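Long-range contact in glycosylation Associate Protein 2 (Streptococcus agalactiae serotype V, PDB 6OYC), which probably takes part, as one of the three Gap proteins of a complex, in glycosylation and accessory Sec-dependent secretion of a streptococcal surface protein: residues B[158-172]-B[243-255]. Sequence-based numbering, arbitrary orientation.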
loop_
_atom_site.group_PDB
_atom_site.type_symbol
_atom_site.label_atom_id
_atom_site.label_comp_id
_atom_site.label_asym_id
_atom_site.label_seq_id
_atom_site.Cartn_x
_atom_site.Cartn_y
_atom_site.Cartn_z
ATOM N N LEU B 158 -7.503 -22.208 -0.831
ATOM C CA LEU B 158 -8.082 -23.401 -1.417
ATOM C C LEU B 158 -6.956 -24.265 -1.961
ATOM O O LEU B 158 -6.052 -23.770 -2.652
ATOM C CB LEU B 158 -9.079 -23.063 -2.527
ATOM C CG LEU B 158 -9.481 -24.203 -3.462
ATOM C CD1 LEU B 158 -10.086 -25.378 -2.702
ATOM C CD2 LEU B 158 -10.455 -23.689 -4.535
ATOM N N GLU B 159 -7.018 -25.551 -1.645
ATOM C CA GLU B 159 -5.973 -26.511 -1.953
ATOM C C GLU B 159 -6.577 -27.607 -2.822
ATOM O O GLU B 159 -7.544 -28.262 -2.414
ATOM C CB GLU B 159 -5.399 -27.084 -0.658
ATOM C CG GLU B 159 -4.048 -27.727 -0.770
ATOM C CD GLU B 159 -3.539 -28.185 0.579
ATOM O OE1 GLU B 159 -4.272 -28.002 1.584
ATOM O OE2 GLU B 159 -2.417 -28.730 0.629
ATOM N N LEU B 160 -6.012 -27.795 -4.011
ATOM C CA LEU B 160 -6.436 -28.820 -4.947
ATOM C C LEU B 160 -5.268 -29.747 -5.215
ATOM O O LEU B 160 -4.158 -29.282 -5.490
ATOM C CB LEU B 160 -6.924 -28.207 -6.255
ATOM C CG LEU B 160 -8.036 -27.191 -6.009
ATOM C CD1 LEU B 160 -8.029 -26.067 -7.036
ATOM C CD2 LEU B 160 -9.366 -27.921 -6.000
ATOM N N GLU B 161 -5.522 -31.054 -5.151
ATOM C CA GLU B 161 -4.476 -32.038 -5.393
ATOM C C GLU B 161 -4.997 -33.179 -6.255
ATOM O O GLU B 161 -6.070 -33.725 -5.979
ATOM C CB GLU B 161 -3.934 -32.576 -4.066
ATOM C CG GLU B 161 -2.865 -33.632 -4.224
ATOM C CD GLU B 161 -2.226 -33.999 -2.897
ATOM O OE1 GLU B 161 -2.763 -33.600 -1.836
ATOM O OE2 GLU B 161 -1.180 -34.680 -2.922
ATOM N N GLY B 162 -4.232 -33.539 -7.284
ATOM C CA GLY B 162 -4.557 -34.703 -8.105
ATOM C C GLY B 162 -3.971 -34.578 -9.506
ATOM O O GLY B 162 -2.904 -33.991 -9.699
ATOM N N GLN B 163 -4.687 -35.159 -10.460
ATOM C CA GLN B 163 -4.327 -35.090 -11.870
ATOM C C GLN B 163 -5.235 -34.107 -12.583
ATOM O O GLN B 163 -6.462 -34.244 -12.533
ATOM C CB GLN B 163 -4.422 -36.465 -12.517
ATOM C CG GLN B 163 -3.739 -37.548 -11.676
ATOM C CD GLN B 163 -2.468 -38.082 -12.312
ATOM O OE1 GLN B 163 -1.781 -37.367 -13.042
ATOM N NE2 GLN B 163 -2.144 -39.345 -12.032
ATOM N N PHE B 164 -4.631 -33.149 -13.285
ATOM C CA PHE B 164 -5.364 -32.053 -13.900
ATOM C C PHE B 164 -5.481 -32.163 -15.411
ATOM O O PHE B 164 -6.277 -31.432 -15.997
ATOM C CB PHE B 164 -4.714 -30.718 -13.503
ATOM C CG PHE B 164 -4.751 -30.480 -12.024
ATOM C CD1 PHE B 164 -5.869 -29.905 -11.427
ATOM C CD2 PHE B 164 -3.716 -30.923 -11.210
ATOM C CE1 PHE B 164 -5.927 -29.735 -10.052
ATOM C CE2 PHE B 164 -3.775 -30.761 -9.839
ATOM C CZ PHE B 164 -4.880 -30.165 -9.253
ATOM N N GLY B 165 -4.763 -33.088 -16.043
ATOM C CA GLY B 165 -4.920 -33.337 -17.468
ATOM C C GLY B 165 -3.575 -33.383 -18.159
ATOM O O GLY B 165 -2.580 -32.865 -17.647
ATOM N N GLU B 166 -3.543 -33.998 -19.338
ATOM C CA GLU B 166 -2.326 -34.036 -20.134
ATOM C C GLU B 166 -2.064 -32.715 -20.859
ATOM O O GLU B 166 -0.899 -32.355 -21.085
ATOM C CB GLU B 166 -2.418 -35.204 -21.117
ATOM C CG GLU B 166 -2.914 -36.495 -20.450
ATOM C CD GLU B 166 -4.430 -36.727 -20.609
ATOM O OE1 GLU B 166 -4.829 -37.644 -21.362
ATOM O OE2 GLU B 166 -5.230 -36.000 -19.988
ATOM N N ASN B 167 -3.118 -31.996 -21.234
ATOM C CA ASN B 167 -3.055 -30.629 -21.735
ATOM C C ASN B 167 -3.815 -29.721 -20.778
ATOM O O ASN B 167 -4.528 -30.182 -19.883
ATOM C CB ASN B 167 -3.651 -30.516 -23.141
ATOM C CG ASN B 167 -3.038 -31.517 -24.116
ATOM O OD1 ASN B 167 -1.869 -31.417 -24.467
ATOM N ND2 ASN B 167 -3.831 -32.488 -24.552
ATOM N N TYR B 168 -3.664 -28.416 -20.972
ATOM C CA TYR B 168 -4.385 -27.477 -20.131
ATOM C C TYR B 168 -5.866 -27.820 -20.138
ATOM O O TYR B 168 -6.471 -28.000 -21.198
ATOM C CB TYR B 168 -4.148 -26.045 -20.608
ATOM C CG TYR B 168 -2.860 -25.432 -20.072
ATOM C CD1 TYR B 168 -2.673 -25.206 -18.704
ATOM C CD2 TYR B 168 -1.838 -25.062 -20.941
ATOM C CE1 TYR B 168 -1.493 -24.633 -18.225
ATOM C CE2 TYR B 168 -0.680 -24.500 -20.486
ATOM C CZ TYR B 168 -0.502 -24.290 -19.137
ATOM O OH TYR B 168 0.681 -23.738 -18.740
ATOM N N SER B 169 -6.436 -27.960 -18.943
ATOM C CA SER B 169 -7.814 -28.408 -18.786
ATOM C C SER B 169 -8.526 -27.518 -17.791
ATOM O O SER B 169 -7.984 -27.229 -16.716
ATOM C CB SER B 169 -7.894 -29.848 -18.285
ATOM O OG SER B 169 -7.333 -30.711 -19.237
ATOM N N PHE B 170 -9.752 -27.122 -18.141
ATOM C CA PHE B 170 -10.535 -26.260 -17.270
ATOM C C PHE B 170 -10.607 -26.858 -15.876
ATOM O O PHE B 170 -10.945 -28.030 -15.704
ATOM C CB PHE B 170 -11.946 -26.054 -17.831
ATOM C CG PHE B 170 -12.846 -25.261 -16.919
ATOM C CD1 PHE B 170 -12.598 -23.914 -16.677
ATOM C CD2 PHE B 170 -13.936 -25.860 -16.294
ATOM C CE1 PHE B 170 -13.426 -23.164 -15.843
ATOM C CE2 PHE B 170 -14.778 -25.118 -15.458
ATOM C CZ PHE B 170 -14.513 -23.766 -15.230
ATOM N N LEU B 171 -10.251 -26.059 -14.881
ATOM C CA LEU B 171 -10.302 -26.512 -13.501
ATOM C C LEU B 171 -11.346 -25.777 -12.673
ATOM O O LEU B 171 -12.080 -26.419 -11.909
ATOM C CB LEU B 171 -8.929 -26.360 -12.839
ATOM C CG LEU B 171 -8.936 -26.719 -11.348
ATOM C CD1 LEU B 171 -9.368 -28.174 -11.131
ATOM C CD2 LEU B 171 -7.583 -26.457 -10.741
ATOM N N LEU B 172 -11.442 -24.449 -12.810
ATOM C CA LEU B 172 -12.331 -23.645 -11.977
ATOM C C LEU B 172 -12.546 -22.277 -12.613
ATOM O O LEU B 172 -11.730 -21.801 -13.403
ATOM C CB LEU B 172 -11.766 -23.478 -10.560
ATOM C CG LEU B 172 -10.424 -22.741 -10.438
ATOM C CD1 LEU B 172 -10.632 -21.242 -10.228
ATOM C CD2 LEU B 172 -9.619 -23.333 -9.285
ATOM N N LYS B 243 -11.178 -17.484 -15.613
ATOM C CA LYS B 243 -11.140 -18.944 -15.616
ATOM C C LYS B 243 -9.706 -19.416 -15.390
ATOM O O LYS B 243 -8.753 -18.782 -15.846
ATOM C CB LYS B 243 -11.656 -19.524 -16.952
ATOM C CG LYS B 243 -13.084 -19.132 -17.303
ATOM C CD LYS B 243 -13.281 -18.954 -18.808
ATOM C CE LYS B 243 -13.056 -17.502 -19.250
ATOM N NZ LYS B 243 -13.696 -17.248 -20.589
ATOM N N LEU B 244 -9.544 -20.537 -14.701
ATOM C CA LEU B 244 -8.228 -21.129 -14.497
ATOM C C LEU B 244 -8.197 -22.523 -15.127
ATOM O O LEU B 244 -9.130 -23.307 -14.953
ATOM C CB LEU B 244 -7.872 -21.181 -13.007
ATOM C CG LEU B 244 -6.511 -21.755 -12.576
ATOM C CD1 LEU B 244 -6.126 -21.241 -11.239
ATOM C CD2 LEU B 244 -6.595 -23.242 -12.448
ATOM N N PHE B 245 -7.149 -22.795 -15.897
ATOM C CA PHE B 245 -6.863 -24.100 -16.477
ATOM C C PHE B 245 -5.595 -24.659 -15.838
ATOM O O PHE B 245 -4.747 -23.908 -15.342
ATOM C CB PHE B 245 -6.659 -24.017 -17.998
ATOM C CG PHE B 245 -7.883 -23.602 -18.759
ATOM C CD1 PHE B 245 -8.360 -22.310 -18.691
ATOM C CD2 PHE B 245 -8.540 -24.498 -19.579
ATOM C CE1 PHE B 245 -9.499 -21.941 -19.401
ATOM C CE2 PHE B 245 -9.669 -24.125 -20.292
ATOM C CZ PHE B 245 -10.143 -22.848 -20.196
ATOM N N ALA B 246 -5.478 -25.984 -15.851
ATOM C CA ALA B 246 -4.339 -26.668 -15.264
ATOM C C ALA B 246 -4.031 -27.922 -16.068
ATOM O O ALA B 246 -4.863 -28.429 -16.828
ATOM C CB ALA B 246 -4.585 -27.048 -13.800
ATOM N N LYS B 247 -2.813 -28.413 -15.879
ATOM C CA LYS B 247 -2.378 -29.679 -16.439
ATOM C C LYS B 247 -1.266 -30.244 -15.562
ATOM O O LYS B 247 -0.566 -29.508 -14.854
ATOM C CB LYS B 247 -1.904 -29.525 -17.887
ATOM C CG LYS B 247 -0.713 -28.609 -18.074
ATOM C CD LYS B 247 -0.232 -28.718 -19.509
ATOM C CE LYS B 247 1.017 -27.918 -19.769
ATOM N NZ LYS B 247 1.547 -28.284 -21.122
ATOM N N GLY B 248 -1.113 -31.565 -15.617
ATOM C CA GLY B 248 -0.108 -32.240 -14.824
ATOM C C GLY B 248 -0.663 -32.793 -13.525
ATOM O O GLY B 248 -1.858 -33.036 -13.369
ATOM N N LYS B 249 0.236 -32.989 -12.572
ATOM C CA LYS B 249 -0.097 -33.646 -11.323
ATOM C C LYS B 249 0.626 -32.960 -10.174
ATOM O O LYS B 249 1.800 -32.600 -10.293
ATOM C CB LYS B 249 0.261 -35.133 -11.396
ATOM C CG LYS B 249 0.651 -35.772 -10.054
ATOM C CD LYS B 249 -0.533 -36.464 -9.367
ATOM C CE LYS B 249 -0.227 -36.925 -7.911
ATOM N NZ LYS B 249 -0.197 -35.867 -6.858
ATOM N N GLY B 250 -0.076 -32.781 -9.075
ATOM C CA GLY B 250 0.491 -32.205 -7.886
ATOM C C GLY B 250 -0.567 -31.412 -7.128
ATOM O O GLY B 250 -1.729 -31.820 -7.053
ATOM N N ILE B 251 -0.139 -30.277 -6.577
ATOM C CA ILE B 251 -0.950 -29.496 -5.653
ATOM C C ILE B 251 -0.948 -28.044 -6.093
ATOM O O ILE B 251 0.110 -27.482 -6.386
ATOM C CB ILE B 251 -0.434 -29.597 -4.206
ATOM C CG1 ILE B 251 -0.462 -31.043 -3.730
ATOM C CG2 ILE B 251 -1.276 -28.715 -3.289
ATOM C CD1 ILE B 251 0.026 -31.207 -2.312
ATOM N N VAL B 252 -2.132 -27.448 -6.152
ATOM C CA VAL B 252 -2.304 -26.006 -6.297
ATOM C C VAL B 252 -2.917 -25.504 -5.002
ATOM O O VAL B 252 -3.884 -26.099 -4.507
ATOM C CB VAL B 252 -3.219 -25.664 -7.488
ATOM C CG1 VAL B 252 -3.135 -24.184 -7.823
ATOM C CG2 VAL B 252 -2.886 -26.540 -8.688
ATOM N N LYS B 253 -2.342 -24.442 -4.438
ATOM C CA LYS B 253 -2.930 -23.713 -3.320
ATOM C C LYS B 253 -3.233 -22.314 -3.815
ATOM O O LYS B 253 -2.316 -21.587 -4.191
ATOM C CB LYS B 253 -1.997 -23.637 -2.107
ATOM C CG LYS B 253 -1.662 -24.964 -1.456
ATOM C CD LYS B 253 -1.286 -24.751 0.017
ATOM C CE LYS B 253 -0.766 -26.033 0.687
ATOM N NZ LYS B 253 0.618 -26.418 0.272
ATOM N N LEU B 254 -4.503 -21.934 -3.803
ATOM C CA LEU B 254 -4.935 -20.613 -4.239
ATOM C C LEU B 254 -5.287 -19.759 -3.034
ATOM O O LEU B 254 -5.987 -20.217 -2.126
ATOM C CB LEU B 254 -6.143 -20.719 -5.164
ATOM C CG LEU B 254 -5.852 -21.522 -6.431
ATOM C CD1 LEU B 254 -7.137 -21.853 -7.152
ATOM C CD2 LEU B 254 -4.908 -20.745 -7.345
ATOM N N GLY B 255 -4.820 -18.521 -3.036
ATOM C CA GLY B 255 -5.253 -17.555 -2.058
ATOM C C GLY B 255 -6.100 -16.486 -2.718
ATOM O O GLY B 255 -6.640 -16.686 -3.805
HETATM O O HOH W 1 -3.122 -35.049 -15.290
#
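F164 and A246 meet CB to CB at 3.7 Å between two antiparallel sheets packed like a beta sandwich: both chain segments bend over its edge together, antiparallel in each sheet, so that strands 157-165 and 251-262 pair in one sheet and strands 168-180 and 238-247 in the other. The F164 ring fills the bend. With CG anti to the carbonyl carbon (chi1 -62°), the ring is carried toward the other sheet, where CZ reaches V252 CG2 and G250 O lies in the ring plane at the edge; the F146 ring meets it with the planes about 20° apart. Next to it, L171 and L244 run side by side, CD2 to CD2, and L172 CD2 crosses between the sheets to L254 CD1 at 3.6 Å. L171 and L172 both sit opposite L244, a classic beta bulge in which L244 O takes L171 N at 3.0 Å and, weakly, L172 N.

On the outer surface F170 turns its edge to the face of F245, planes at 70°, while the K247 aliphatic chain lies over Y168, CE 4.1 Å from the ring centroid. On the other sheet E161 lays its extended chain across I251, with CD against CG1. E159 and K253 point the same way; K253 NZ is held mainly by E195, and its salt bridge to E159 OE2 is long, 3.8 Å.

G162, G165, G248 and G250 at the corner have backbone angles that call for glycine. There a water accepts from G165 N at 2.7 Å and donates to G248 O, which also receives F164 N at 2.8 Å.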